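Local coordinates for stromal cell-derived factor 2-like protein (Arabidopsis thaliana, PDB 3MAL), which takes part in endoplasmic reticulum protein quality control and the unfolded protein response, forming a complex with ERDJ3B and BIP1 required for accumulation of the immune receptor kinase EFR, at residues 87-90 with 95-98; 143-148 with 176-181. All blocks are in the same frame, centred on the assembly; numbering follows the deposited sequence.

Contact 1 of 2, residues 87-90 with 95-98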
loop_
_atom_site.group_PDB
_atom_site.type_symbol
_atom_site.label_atom_id
_atom_site.label_comp_id
_atom_site.label_asym_id
_atom_site.label_seq_id
_atom_site.Cartn_x
_atom_site.Cartn_y
_atom_site.Cartn_z
ATOM N N ARG A 87 5.734 6.645 -0.422
ATOM C CA ARG A 87 4.502 6.687 -1.208
ATOM C C ARG A 87 4.496 5.399 -2.063
ATOM O O ARG A 87 5.565 4.876 -2.426
ATOM C CB ARG A 87 4.458 7.940 -2.093
ATOM C CG ARG A 87 4.387 9.272 -1.302
ATOM C CD ARG A 87 4.223 10.516 -2.199
ATOM N NE ARG A 87 5.378 10.719 -3.053
ATOM C CZ ARG A 87 5.413 11.498 -4.128
ATOM N NH1 ARG A 87 4.343 12.178 -4.521
ATOM N NH2 ARG A 87 6.523 11.556 -4.839
ATOM N N LEU A 88 3.304 4.877 -2.347
ATOM C CA LEU A 88 3.162 3.745 -3.243
ATOM C C LEU A 88 2.279 4.190 -4.385
ATOM O O LEU A 88 1.119 4.509 -4.183
ATOM C CB LEU A 88 2.550 2.518 -2.520
ATOM C CG LEU A 88 3.464 1.853 -1.487
ATOM C CD1 LEU A 88 2.656 0.804 -0.696
ATOM C CD2 LEU A 88 4.682 1.200 -2.177
ATOM N N GLN A 89 2.845 4.250 -5.590
ATOM C CA GLN A 89 2.065 4.726 -6.729
ATOM C C GLN A 89 1.639 3.522 -7.552
ATOM O O GLN A 89 2.469 2.727 -7.939
ATOM C CB GLN A 89 2.879 5.708 -7.579
ATOM C CG GLN A 89 2.033 6.367 -8.675
ATOM C CD GLN A 89 2.832 7.353 -9.526
ATOM O OE1 GLN A 89 4.042 7.180 -9.744
ATOM N NE2 GLN A 89 2.150 8.378 -10.030
ATOM N N HIS A 90 0.343 3.411 -7.819
ATOM C CA HIS A 90 -0.233 2.328 -8.606
ATOM C C HIS A 90 0.278 2.450 -10.037
ATOM O O HIS A 90 0.126 3.502 -10.667
ATOM C CB HIS A 90 -1.770 2.431 -8.569
ATOM C CG HIS A 90 -2.480 1.218 -9.088
ATOM N ND1 HIS A 90 -3.361 1.273 -10.154
ATOM C CD2 HIS A 90 -2.470 -0.074 -8.676
ATOM C CE1 HIS A 90 -3.849 0.066 -10.382
ATOM N NE2 HIS A 90 -3.319 -0.772 -9.506
ATOM N N LYS A 95 -2.258 6.633 -9.694
ATOM C CA LYS A 95 -2.791 7.232 -8.453
ATOM C C LYS A 95 -2.009 6.738 -7.224
ATOM O O LYS A 95 -1.348 5.694 -7.285
ATOM C CB LYS A 95 -4.313 6.988 -8.299
ATOM C CG LYS A 95 -5.175 7.520 -9.484
ATOM C CD LYS A 95 -6.596 7.864 -8.977
ATOM C CE LYS A 95 -7.498 8.556 -10.025
ATOM N NZ LYS A 95 -6.768 9.547 -10.862
ATOM N N TRP A 96 -2.069 7.502 -6.131
ATOM C CA TRP A 96 -1.241 7.249 -4.929
ATOM C C TRP A 96 -2.049 6.515 -3.871
ATOM O O TRP A 96 -3.192 6.881 -3.626
ATOM C CB TRP A 96 -0.744 8.583 -4.334
ATOM C CG TRP A 96 -0.021 9.403 -5.338
ATOM C CD1 TRP A 96 -0.542 10.371 -6.156
ATOM C CD2 TRP A 96 1.354 9.284 -5.673
ATOM N NE1 TRP A 96 0.447 10.867 -6.985
ATOM C CE2 TRP A 96 1.617 10.208 -6.708
ATOM C CE3 TRP A 96 2.398 8.477 -5.202
ATOM C CZ2 TRP A 96 2.887 10.353 -7.271
ATOM C CZ3 TRP A 96 3.660 8.639 -5.744
ATOM C CH2 TRP A 96 3.893 9.557 -6.779
ATOM N N LEU A 97 -1.466 5.483 -3.251
ATOM C CA LEU A 97 -2.087 4.854 -2.069
ATOM C C LEU A 97 -2.371 5.939 -1.001
ATOM O O LEU A 97 -1.474 6.694 -0.627
ATOM C CB LEU A 97 -1.161 3.772 -1.481
ATOM C CG LEU A 97 -1.837 2.915 -0.396
ATOM C CD1 LEU A 97 -3.024 2.123 -1.000
ATOM C CD2 LEU A 97 -0.818 2.003 0.351
ATOM N N HIS A 98 -3.607 6.009 -0.520
ATOM C CA HIS A 98 -4.102 7.212 0.196
ATOM C C HIS A 98 -5.028 6.807 1.345
ATOM O O HIS A 98 -5.734 5.793 1.275
ATOM C CB HIS A 98 -4.886 8.091 -0.801
ATOM C CG HIS A 98 -5.228 9.480 -0.323
ATOM N ND1 HIS A 98 -4.356 10.548 -0.426
ATOM C CD2 HIS A 98 -6.389 9.993 0.160
ATOM C CE1 HIS A 98 -4.954 11.647 0.010
ATOM N NE2 HIS A 98 -6.186 11.336 0.371
HETATM O O HOH W 1 1.151 6.729 -1.608
#
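Q89 and R87 reach the indole of W96 by different torsions: in Q89 CG stands opposite the backbone N (chi1 -172°) and the rest of the chain runs straight on, whereas R87 keeps CG beside its own N and bends at chi3 (-65°), which turns the guanidinium over the ring. The indole is thereby sandwiched. On one side the R87 guanidinium lies almost flat, its plane 10° from that of the ring and R87 NH1 3.5 Å from W96 CH2, an off-centre cation-pi contact. Against the opposite face, Q89 directs CG at the middle of the six-membered ring, and its amide stacks further along with Q89 NE2 3.5 Å from W96 CZ2. Polar partners beyond the pair fix these flat groups: P68 O and S121 bind the guanidinium, K67, R94 and D118 the amide, and D117 O the indole N-H. In the backbone, the strands splay after a single bridge between Q89 and W96. It is flanked by two nearly straight bonds, L97 N to L88 O and H90 N to K95 O, each 2.9 Å long. Where the strands diverge, a water accepts from L88 N and bridges to L97 O, 2.8 Å away. L88 CD1 lies 3.8 Å from L97 CD2 as the side chains run side by side, and both also touch W64. The first strand of a trefoil unit, in the barrel, thus leads through a connection of four residues into the second, which pairs with 110-115 in the other sheet, a crossing that belongs to the beta-trefoil of MIR proteins.

Contact 2 of 2, residues 143-148 with 176-181; sequences RVRLQH and REKKAD
The guanidinium of R145 has the aliphatic part of K178 over one face and the carbonyl of K179 at its edge. K178 CB sits above the centre of the group, 3.8 Å from CZ, and the lysine chain crosses the arginine at about a right angle, bringing CD to 3.7 Å from NE. Because K178 is extended beyond CG, its methylene groups do the covering while its ammonium is carried past. At the rim, NH1 donates to K179 O over 2.7 Å. The acceptor lies within 6° of the guanidinium plane, but the bond is bent, 130° at the hydrogen, and reaches the oxygen from above the carbonyl plane. R145 reaches across with an extended chain from CG to NE, bridging backbones whose nearest CA atoms, those of R145 and K178, are 8.5 Å apart. N182 supports the same site: its OD1 accepts from R145 NH1 and from K179 N, and its ND2 binds E177 O. One arginine from a barrel strand is therefore gripped by a loop lying at the surface. The two cationic side chains come close, R145 NE to K178 NZ 4.5 Å, and E132 probably offsets this, through a salt bridge to R145 NE and a long, weak ion pair with K178 NZ, letting the lysine methylenes pack on the guanidinium. The only hydrogen bond between the segments is the charge-assisted one to K179 O.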
loop_
_atom_site.group_PDB
_atom_site.type_symbol
_atom_site.label_atom_id
_atom_site.label_comp_id
_atom_site.label_asym_id
_atom_site.label_seq_id
_atom_site.Cartn_x
_atom_site.Cartn_y
_atom_site.Cartn_z
ATOM N N ARG A 143 8.565 -9.198 7.167
ATOM C CA ARG A 143 7.285 -8.775 7.706
ATOM C C ARG A 143 7.351 -7.290 8.033
ATOM O O ARG A 143 8.289 -6.832 8.708
ATOM C CB ARG A 143 6.973 -9.610 8.947
ATOM C CG ARG A 143 6.824 -11.111 8.634
ATOM C CD ARG A 143 6.903 -11.977 9.891
ATOM N NE ARG A 143 5.561 -12.248 10.394
ATOM C CZ ARG A 143 5.018 -11.691 11.472
ATOM N NH1 ARG A 143 5.713 -10.822 12.204
ATOM N NH2 ARG A 143 3.777 -12.016 11.822
ATOM N N VAL A 144 6.382 -6.531 7.515
ATOM C CA VAL A 144 6.362 -5.068 7.699
ATOM C C VAL A 144 4.930 -4.614 7.964
ATOM O O VAL A 144 3.963 -5.348 7.716
ATOM C CB VAL A 144 6.919 -4.282 6.438
ATOM C CG1 VAL A 144 8.343 -4.728 6.090
ATOM C CG2 VAL A 144 5.985 -4.443 5.206
ATOM N N ARG A 145 4.805 -3.393 8.466
ATOM C CA ARG A 145 3.506 -2.714 8.531
ATOM C C ARG A 145 3.711 -1.409 7.797
ATOM O O ARG A 145 4.849 -0.942 7.680
ATOM C CB ARG A 145 3.091 -2.442 9.985
ATOM C CG ARG A 145 2.875 -3.707 10.814
ATOM C CD ARG A 145 2.239 -3.420 12.200
ATOM N NE ARG A 145 2.679 -4.430 13.173
ATOM C CZ ARG A 145 2.028 -5.547 13.471
ATOM N NH1 ARG A 145 0.874 -5.838 12.913
ATOM N NH2 ARG A 145 2.531 -6.365 14.362
ATOM N N LEU A 146 2.625 -0.830 7.295
ATOM C CA LEU A 146 2.649 0.531 6.744
ATOM C C LEU A 146 1.633 1.373 7.511
ATOM O O LEU A 146 0.425 1.095 7.501
ATOM C CB LEU A 146 2.310 0.503 5.258
ATOM C CG LEU A 146 3.343 -0.152 4.337
ATOM C CD1 LEU A 146 2.697 -0.460 3.020
ATOM C CD2 LEU A 146 4.550 0.758 4.160
ATOM N N GLN A 147 2.133 2.400 8.180
ATOM C CA GLN A 147 1.282 3.259 9.002
ATOM C C GLN A 147 1.033 4.606 8.331
ATOM O O GLN A 147 1.961 5.349 8.025
ATOM C CB GLN A 147 1.865 3.437 10.407
ATOM C CG GLN A 147 0.892 4.165 11.348
ATOM C CD GLN A 147 1.435 4.391 12.739
ATOM O OE1 GLN A 147 2.651 4.487 12.940
ATOM N NE2 GLN A 147 0.530 4.474 13.722
ATOM N N HIS A 148 -0.236 4.908 8.093
ATOM C CA HIS A 148 -0.592 6.145 7.439
ATOM C C HIS A 148 -0.187 7.300 8.365
ATOM O O HIS A 148 -0.610 7.337 9.517
ATOM C CB HIS A 148 -2.092 6.147 7.132
ATOM C CG HIS A 148 -2.553 7.319 6.304
ATOM N ND1 HIS A 148 -3.371 8.311 6.806
ATOM C CD2 HIS A 148 -2.329 7.640 5.008
ATOM C CE1 HIS A 148 -3.624 9.198 5.857
ATOM N NE2 HIS A 148 -3.007 8.812 4.755
ATOM N N ARG A 176 -6.438 1.216 13.979
ATOM C CA ARG A 176 -5.501 1.921 14.833
ATOM C C ARG A 176 -4.566 1.049 15.652
ATOM O O ARG A 176 -3.575 1.550 16.161
ATOM C CB ARG A 176 -6.256 2.898 15.713
ATOM C CG ARG A 176 -7.093 3.870 14.868
ATOM C CD ARG A 176 -6.524 5.258 14.825
ATOM N NE ARG A 176 -7.294 6.119 13.931
ATOM C CZ ARG A 176 -7.512 7.419 14.146
ATOM N NH1 ARG A 176 -7.048 8.004 15.255
ATOM N NH2 ARG A 176 -8.211 8.133 13.271
ATOM N N GLU A 177 -4.867 -0.241 15.763
ATOM C CA GLU A 177 -4.047 -1.172 16.541
ATOM C C GLU A 177 -3.242 -2.137 15.665
ATOM O O GLU A 177 -3.739 -2.630 14.646
ATOM C CB GLU A 177 -4.950 -2.039 17.456
ATOM C CG GLU A 177 -5.760 -1.251 18.492
ATOM C CD GLU A 177 -6.915 -0.485 17.876
ATOM O OE1 GLU A 177 -7.615 -1.025 16.995
ATOM O OE2 GLU A 177 -7.113 0.666 18.255
ATOM N N LYS A 178 -2.041 -2.481 16.133
ATOM C CA LYS A 178 -1.245 -3.544 15.514
ATOM C C LYS A 178 -1.930 -4.875 15.722
ATOM O O LYS A 178 -2.293 -5.236 16.854
ATOM C CB LYS A 178 0.180 -3.588 16.090
ATOM C CG LYS A 178 0.940 -2.296 15.930
ATOM C CD LYS A 178 2.429 -2.499 16.262
ATOM C CE LYS A 178 3.206 -1.296 15.813
ATOM N NZ LYS A 178 4.678 -1.494 15.999
ATOM N N LYS A 179 -2.164 -5.590 14.629
ATOM C CA LYS A 179 -2.754 -6.914 14.696
ATOM C C LYS A 179 -2.127 -7.795 13.638
ATOM O O LYS A 179 -1.430 -7.301 12.737
ATOM C CB LYS A 179 -4.273 -6.853 14.450
ATOM C CG LYS A 179 -5.068 -6.037 15.461
ATOM C CD LYS A 179 -6.574 -6.128 15.139
ATOM C CE LYS A 179 -7.395 -5.361 16.168
ATOM N NZ LYS A 179 -8.874 -5.411 15.898
ATOM N N ALA A 180 -2.396 -9.093 13.719
ATOM C CA ALA A 180 -1.930 -10.049 12.710
ATOM C C ALA A 180 -2.390 -9.650 11.292
ATOM O O ALA A 180 -1.645 -9.810 10.325
ATOM C CB ALA A 180 -2.415 -11.451 13.066
ATOM N N ASP A 181 -3.606 -9.112 11.194
ATOM C CA ASP A 181 -4.193 -8.703 9.903
ATOM C C ASP A 181 -3.686 -7.358 9.386
ATOM O O ASP A 181 -4.210 -6.846 8.391
ATOM C CB ASP A 181 -5.729 -8.639 9.991
ATOM C CG ASP A 181 -6.393 -10.013 9.979
ATOM O OD1 ASP A 181 -5.892 -10.948 9.332
ATOM O OD2 ASP A 181 -7.454 -10.148 10.620
#

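Followed from the N terminus, the chain meets contact 1 first, where strand 85-90 leads within a few residues into strand 96-100, closing a short loop at one bridge. That loop is complete before contact 2 opens: strand 143-148 is followed by strands 154-161 and 170-175, and the loop 176-181 then returns to its side. The two closures thus stand in series, neither nested nor crossed, with centres about 17 Å apart. Contact 1 joins the closed barrel to the second sheet, while contact 2 ties the barrel to a surface loop leading into strand 184-190. Strands 85-90 and 143-148 share the barrel, and inside it L88 CD1 meets L146 CD1 at 3.9 Å.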